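Local coordinates for protein metal-dependent hydrolase (Lactobacillus plantarum, PDB 2F6K) that is probably a metal-dependent decarboxylase of the amidohydrolase superfamily, of the kind that acts on aminocarboxymuconate semialdehyde in tryptophan catabolism, at residues Lys3-Thr8 / Tyr263-Pro268; Arg139-Leu144 / Glu194-Ile199. One frame throughout, in Å; residues are numbered along the deposited sequence.

Interaction 1. Residues Lys3-Thr8 / Tyr263-Pro268; sequences KIDFHT and YGSDIP. With MN (manganese (II) ion), chain C.
His7 and Asp266 meet at the manganese ion: NE2 of His7 binds the metal at 2.1 Å and OD1 of Asp266 at 2.4 Å. Ring and carboxylate run side by side with their planes 60° apart, and the proximity of NE2 to OD1 reflects the shared metal, not a hydrogen bond. His9, His154 and two waters complete the site; one water also donates to OD2 of Asp266, while His7 ND1 is hydrogen-bonded to Asp239, which together with the metal bond holds the ring's rotation. The backbone N of Asp266 bonds O of His7 at 2.6 Å.

The carboxylate of Asp5 joins the two segments next. OD2 receives Ser265 OG on its syn lone pair at 2.6 Å, whereas OD1 is gripped twice, by the backbone N of Ser265 at 3.1 Å and, from the opposite face of the carboxylate plane, by the N of His7, which makes an Asx turn. A chi1 of -161° sets CG beside Asp5's own carbonyl carbon, on the side where the chain goes on to His7 N. Replacing Asp5 by alanine would take away both oxygens, and is likely to leave the Ser265 hydroxyl and the backbone N-H groups of Ser265 and His7 without this acceptor and the corner at Phe6-His7 without its Asx turn.

This is the closure of a TIM barrel: the first strand meets the loop following the eighth, and Phe6 N bonds O of Tyr263 with an angle of 164° at the hydrogen. Farther from the metal, the Tyr263 ring presents its edge to O of Ile4, with CD2 at 3.6 Å, and a water links its hydroxyl to Lys3 NZ, which also bonds O of Asn47.

Interaction 2. Residues Arg139-Leu144 / Glu194-Ile199; sequences RVYQEL and EKYPNI
Tyr141 sets its CB almost on the centre of the Tyr196 ring, 3.4 Å from the centroid and 12° off the ring normal, a CH-pi contact of close fit. Lys195 CB lies near the rim of the opposite face, so the Tyr196 ring is held between its own neighbour in sequence and the helix. The two aromatic rings themselves meet obliquely, with planes at 59°: CE1 of Tyr196 comes within 3.5 Å of CD2 of Tyr141, and the Tyr196 hydroxyl reaches the edge of the Tyr141 ring in its plane. The helix backbone points CB at Tyr196, while chi1 of -50°, with CG anti to the carbonyl carbon, leads the Tyr141 ring away and carries the phenol to O of Ser134. Phe192 meets both tyrosines edge-to-face.

In the TIM barrel, helix 138-145 leads toward strand 150-154, the type I turn Tyr196-Ile199 from helix 192-195 into the neighbouring strand 200-203, and they meet outside the strands. At the turn's strand end Ile199 pushes CD1 against the helix, 3.9 Å from Leu144 CB and 3.8 Å from the backbone O of Tyr141. Leu144 and Ile199 both also touch Val151 of strand 150-154, which places this apolar end against the barrel wall.

Packing is looser toward solvent, where the exposed Gln142 covers little of its partner. Its CG stands 4.1 Å from Tyr196 CE2, with amide and ring planes 73° apart. No direct hydrogen bond crosses between the segments; instead one water accepts from Gln142 NE2 at 2.8 Å and also bonds the Tyr196 hydroxyl.

Overall arrangement
Both interactions belong to one amidohydrolase barrel but do different jobs in it. Interaction 1 joins the first strand to the loop after the last and supplies two of the four protein ligands of the manganese ion; interaction 2 joins the helix before the fifth strand to the turn before the sixth, and in sequence both its segments fall between the two segments of interaction 1. Their centres are 25 Å apart, on opposite sides of the chain's centre, and the nearest atoms are about 12 Å apart, so they do not touch. Strand 150-154 offers a covalent connection: its Val151 is touched by Leu144 and Ile199, and it ends at His154, another manganese ligand.

Interaction 1. Residues Lys3-Thr8 / Tyr263-Pro268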
# COMPACT_ATOMS: atom_id res chain seq x y z
N LYS A 3 32.57 -26.26 -11.90
CA LYS A 3 32.01 -25.13 -11.16
C LYS A 3 31.18 -25.59 -9.97
O LYS A 3 30.73 -26.74 -9.91
CB LYS A 3 31.10 -24.32 -12.08
CG LYS A 3 31.62 -24.19 -13.49
CD LYS A 3 30.56 -23.62 -14.43
CE LYS A 3 31.05 -23.62 -15.87
NZ LYS A 3 29.93 -23.44 -16.81
N ILE A 4 30.99 -24.68 -9.02
CA ILE A 4 30.17 -24.92 -7.85
C ILE A 4 29.04 -23.89 -7.97
O ILE A 4 29.30 -22.69 -8.09
CB ILE A 4 30.94 -24.70 -6.53
CG1 ILE A 4 32.01 -25.78 -6.36
CG2 ILE A 4 29.97 -24.74 -5.35
CD1 ILE A 4 32.95 -25.54 -5.20
N ASP A 5 27.79 -24.36 -7.97
CA ASP A 5 26.62 -23.50 -8.12
C ASP A 5 26.02 -23.08 -6.78
O ASP A 5 25.48 -23.91 -6.06
CB ASP A 5 25.56 -24.25 -8.93
CG ASP A 5 24.53 -23.34 -9.55
OD1 ASP A 5 24.33 -22.21 -9.02
OD2 ASP A 5 23.91 -23.76 -10.55
N PHE A 6 26.08 -21.79 -6.44
CA PHE A 6 25.54 -21.36 -5.16
C PHE A 6 24.15 -20.73 -5.22
O PHE A 6 23.66 -20.19 -4.22
CB PHE A 6 26.49 -20.38 -4.48
CG PHE A 6 27.01 -20.87 -3.16
CD1 PHE A 6 28.33 -21.28 -3.02
CD2 PHE A 6 26.17 -20.94 -2.05
CE1 PHE A 6 28.81 -21.75 -1.80
CE2 PHE A 6 26.64 -21.42 -0.82
CZ PHE A 6 27.97 -21.82 -0.70
N HIS A 7 23.52 -20.79 -6.38
CA HIS A 7 22.18 -20.24 -6.55
C HIS A 7 21.46 -21.11 -7.56
O HIS A 7 21.45 -20.83 -8.76
CB HIS A 7 22.24 -18.79 -7.04
CG HIS A 7 20.91 -18.09 -7.06
ND1 HIS A 7 20.76 -16.76 -6.74
CD2 HIS A 7 19.67 -18.53 -7.40
CE1 HIS A 7 19.50 -16.41 -6.88
NE2 HIS A 7 18.81 -17.46 -7.28
N THR A 8 20.87 -22.19 -7.07
CA THR A 8 20.15 -23.13 -7.90
C THR A 8 18.99 -23.63 -7.02
O THR A 8 19.13 -23.73 -5.80
CB THR A 8 21.11 -24.26 -8.36
OG1 THR A 8 20.37 -25.28 -9.03
CG2 THR A 8 21.87 -24.85 -7.17
N TYR A 263 29.61 -18.11 -8.13
CA TYR A 263 28.83 -18.40 -9.32
C TYR A 263 27.43 -18.85 -8.94
O TYR A 263 27.24 -19.46 -7.88
CB TYR A 263 29.49 -19.51 -10.13
CG TYR A 263 28.61 -20.03 -11.24
CD1 TYR A 263 28.25 -19.21 -12.31
CD2 TYR A 263 28.10 -21.32 -11.21
CE1 TYR A 263 27.41 -19.67 -13.32
CE2 TYR A 263 27.27 -21.79 -12.21
CZ TYR A 263 26.92 -20.96 -13.26
OH TYR A 263 26.11 -21.43 -14.27
N GLY A 264 26.46 -18.56 -9.81
CA GLY A 264 25.08 -18.96 -9.60
C GLY A 264 24.38 -19.11 -10.95
O GLY A 264 24.62 -18.30 -11.85
N SER A 265 23.53 -20.11 -11.10
CA SER A 265 22.84 -20.30 -12.38
C SER A 265 21.36 -19.91 -12.33
O SER A 265 20.79 -19.46 -13.33
CB SER A 265 22.96 -21.76 -12.84
OG SER A 265 22.15 -22.60 -12.06
N ASP A 266 20.75 -20.08 -11.17
CA ASP A 266 19.35 -19.75 -10.92
C ASP A 266 18.35 -20.65 -11.64
O ASP A 266 17.24 -20.22 -11.92
CB ASP A 266 19.06 -18.30 -11.29
CG ASP A 266 17.99 -17.67 -10.40
OD1 ASP A 266 17.37 -18.41 -9.60
OD2 ASP A 266 17.79 -16.45 -10.50
N ILE A 267 18.75 -21.89 -11.94
CA ILE A 267 17.83 -22.82 -12.59
C ILE A 267 16.95 -23.36 -11.47
O ILE A 267 17.37 -23.40 -10.31
CB ILE A 267 18.57 -24.02 -13.23
CG1 ILE A 267 19.34 -24.79 -12.15
CG2 ILE A 267 19.50 -23.55 -14.33
CD1 ILE A 267 19.87 -26.14 -12.60
N PRO A 268 15.73 -23.82 -11.79
CA PRO A 268 15.17 -23.84 -13.14
C PRO A 268 14.28 -22.63 -13.45
O PRO A 268 13.59 -22.61 -14.47
CB PRO A 268 14.39 -25.15 -13.15
CG PRO A 268 13.80 -25.16 -11.79
CD PRO A 268 14.94 -24.69 -10.90
MN MN C . 16.69 -17.57 -7.46
O HOH W 1 27.21 -23.01 -16.69
O HOH W 2 30.18 -20.65 -6.68
O HOH W 3 16.41 -15.74 -8.43
O HOH W 4 14.53 -18.05 -8.11

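Interaction 2. Residues Arg139-Leu144 / Glu194-Ile199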
# COMPACT_ATOMS: atom_id res chain seq x y z
N ARG A 139 16.79 -13.37 17.87
CA ARG A 139 17.18 -14.68 18.37
C ARG A 139 17.62 -15.60 17.24
O ARG A 139 18.47 -16.48 17.45
CB ARG A 139 16.04 -15.30 19.18
CG ARG A 139 15.71 -14.49 20.43
CD ARG A 139 14.64 -15.14 21.29
NE ARG A 139 14.31 -14.32 22.46
CZ ARG A 139 13.54 -13.24 22.43
NH1 ARG A 139 12.99 -12.82 21.29
NH2 ARG A 139 13.30 -12.56 23.55
N VAL A 140 17.07 -15.39 16.05
CA VAL A 140 17.44 -16.21 14.90
C VAL A 140 18.85 -15.84 14.47
O VAL A 140 19.65 -16.72 14.13
CB VAL A 140 16.48 -16.00 13.70
CG1 VAL A 140 16.94 -16.84 12.51
CG2 VAL A 140 15.07 -16.40 14.08
N TYR A 141 19.16 -14.55 14.48
CA TYR A 141 20.49 -14.09 14.10
C TYR A 141 21.54 -14.64 15.07
O TYR A 141 22.60 -15.12 14.65
CB TYR A 141 20.57 -12.56 14.08
CG TYR A 141 19.45 -11.90 13.30
CD1 TYR A 141 18.92 -12.49 12.16
CD2 TYR A 141 18.95 -10.66 13.70
CE1 TYR A 141 17.90 -11.88 11.43
CE2 TYR A 141 17.94 -10.04 12.97
CZ TYR A 141 17.42 -10.66 11.84
OH TYR A 141 16.41 -10.06 11.13
N GLN A 142 21.24 -14.57 16.36
CA GLN A 142 22.17 -15.05 17.38
C GLN A 142 22.52 -16.52 17.17
O GLN A 142 23.68 -16.89 17.24
CB GLN A 142 21.56 -14.85 18.77
CG GLN A 142 21.17 -13.41 19.03
CD GLN A 142 20.45 -13.23 20.35
OE1 GLN A 142 19.68 -14.09 20.77
NE2 GLN A 142 20.70 -12.11 21.01
N GLU A 143 21.52 -17.34 16.90
CA GLU A 143 21.76 -18.76 16.66
C GLU A 143 22.61 -18.98 15.42
O GLU A 143 23.39 -19.93 15.34
CB GLU A 143 20.44 -19.51 16.51
CG GLU A 143 19.65 -19.70 17.80
CD GLU A 143 20.42 -20.45 18.87
OE1 GLU A 143 21.32 -21.26 18.53
OE2 GLU A 143 20.13 -20.25 20.07
N LEU A 144 22.45 -18.09 14.44
CA LEU A 144 23.20 -18.19 13.19
C LEU A 144 24.62 -17.68 13.35
O LEU A 144 25.55 -18.25 12.79
CB LEU A 144 22.48 -17.41 12.08
CG LEU A 144 21.26 -18.08 11.45
CD1 LEU A 144 20.44 -17.07 10.65
CD2 LEU A 144 21.71 -19.22 10.57
N GLU A 194 27.62 -5.62 12.05
CA GLU A 194 28.38 -5.19 13.21
C GLU A 194 28.06 -6.12 14.38
O GLU A 194 28.95 -6.56 15.10
CB GLU A 194 27.98 -3.75 13.53
CG GLU A 194 28.76 -3.04 14.61
CD GLU A 194 28.33 -1.57 14.71
OE1 GLU A 194 28.52 -0.83 13.72
OE2 GLU A 194 27.80 -1.15 15.76
N LYS A 195 26.78 -6.45 14.54
CA LYS A 195 26.34 -7.31 15.63
C LYS A 195 26.52 -8.81 15.37
O LYS A 195 26.69 -9.60 16.30
CB LYS A 195 24.87 -7.03 15.97
CG LYS A 195 24.59 -5.63 16.51
CD LYS A 195 23.27 -5.57 17.27
CE LYS A 195 22.09 -5.92 16.38
NZ LYS A 195 20.82 -6.03 17.14
N TYR A 196 26.46 -9.21 14.10
CA TYR A 196 26.63 -10.62 13.76
C TYR A 196 27.71 -10.78 12.69
O TYR A 196 27.45 -11.29 11.60
CB TYR A 196 25.30 -11.20 13.26
CG TYR A 196 24.14 -10.84 14.14
CD1 TYR A 196 23.20 -9.88 13.74
CD2 TYR A 196 24.00 -11.39 15.42
CE1 TYR A 196 22.17 -9.48 14.59
CE2 TYR A 196 22.97 -11.00 16.28
CZ TYR A 196 22.06 -10.05 15.86
OH TYR A 196 21.06 -9.65 16.71
N PRO A 197 28.95 -10.37 13.02
CA PRO A 197 30.12 -10.43 12.14
C PRO A 197 30.49 -11.81 11.65
O PRO A 197 31.11 -11.96 10.59
CB PRO A 197 31.22 -9.83 13.01
CG PRO A 197 30.86 -10.35 14.36
CD PRO A 197 29.37 -10.09 14.41
N ASN A 198 30.11 -12.83 12.40
CA ASN A 198 30.44 -14.21 12.06
C ASN A 198 29.57 -14.83 10.99
O ASN A 198 29.93 -15.86 10.41
CB ASN A 198 30.41 -15.05 13.33
CG ASN A 198 31.32 -14.50 14.39
OD1 ASN A 198 32.53 -14.39 14.18
ND2 ASN A 198 30.75 -14.11 15.54
N ILE A 199 28.42 -14.22 10.72
CA ILE A 199 27.54 -14.75 9.69
C ILE A 199 28.12 -14.36 8.34
O ILE A 199 28.64 -13.27 8.18
CB ILE A 199 26.12 -14.16 9.79
CG1 ILE A 199 25.49 -14.56 11.13
CG2 ILE A 199 25.28 -14.65 8.61
CD1 ILE A 199 24.11 -13.98 11.36
O HOH W 5 21.68 -9.96 19.55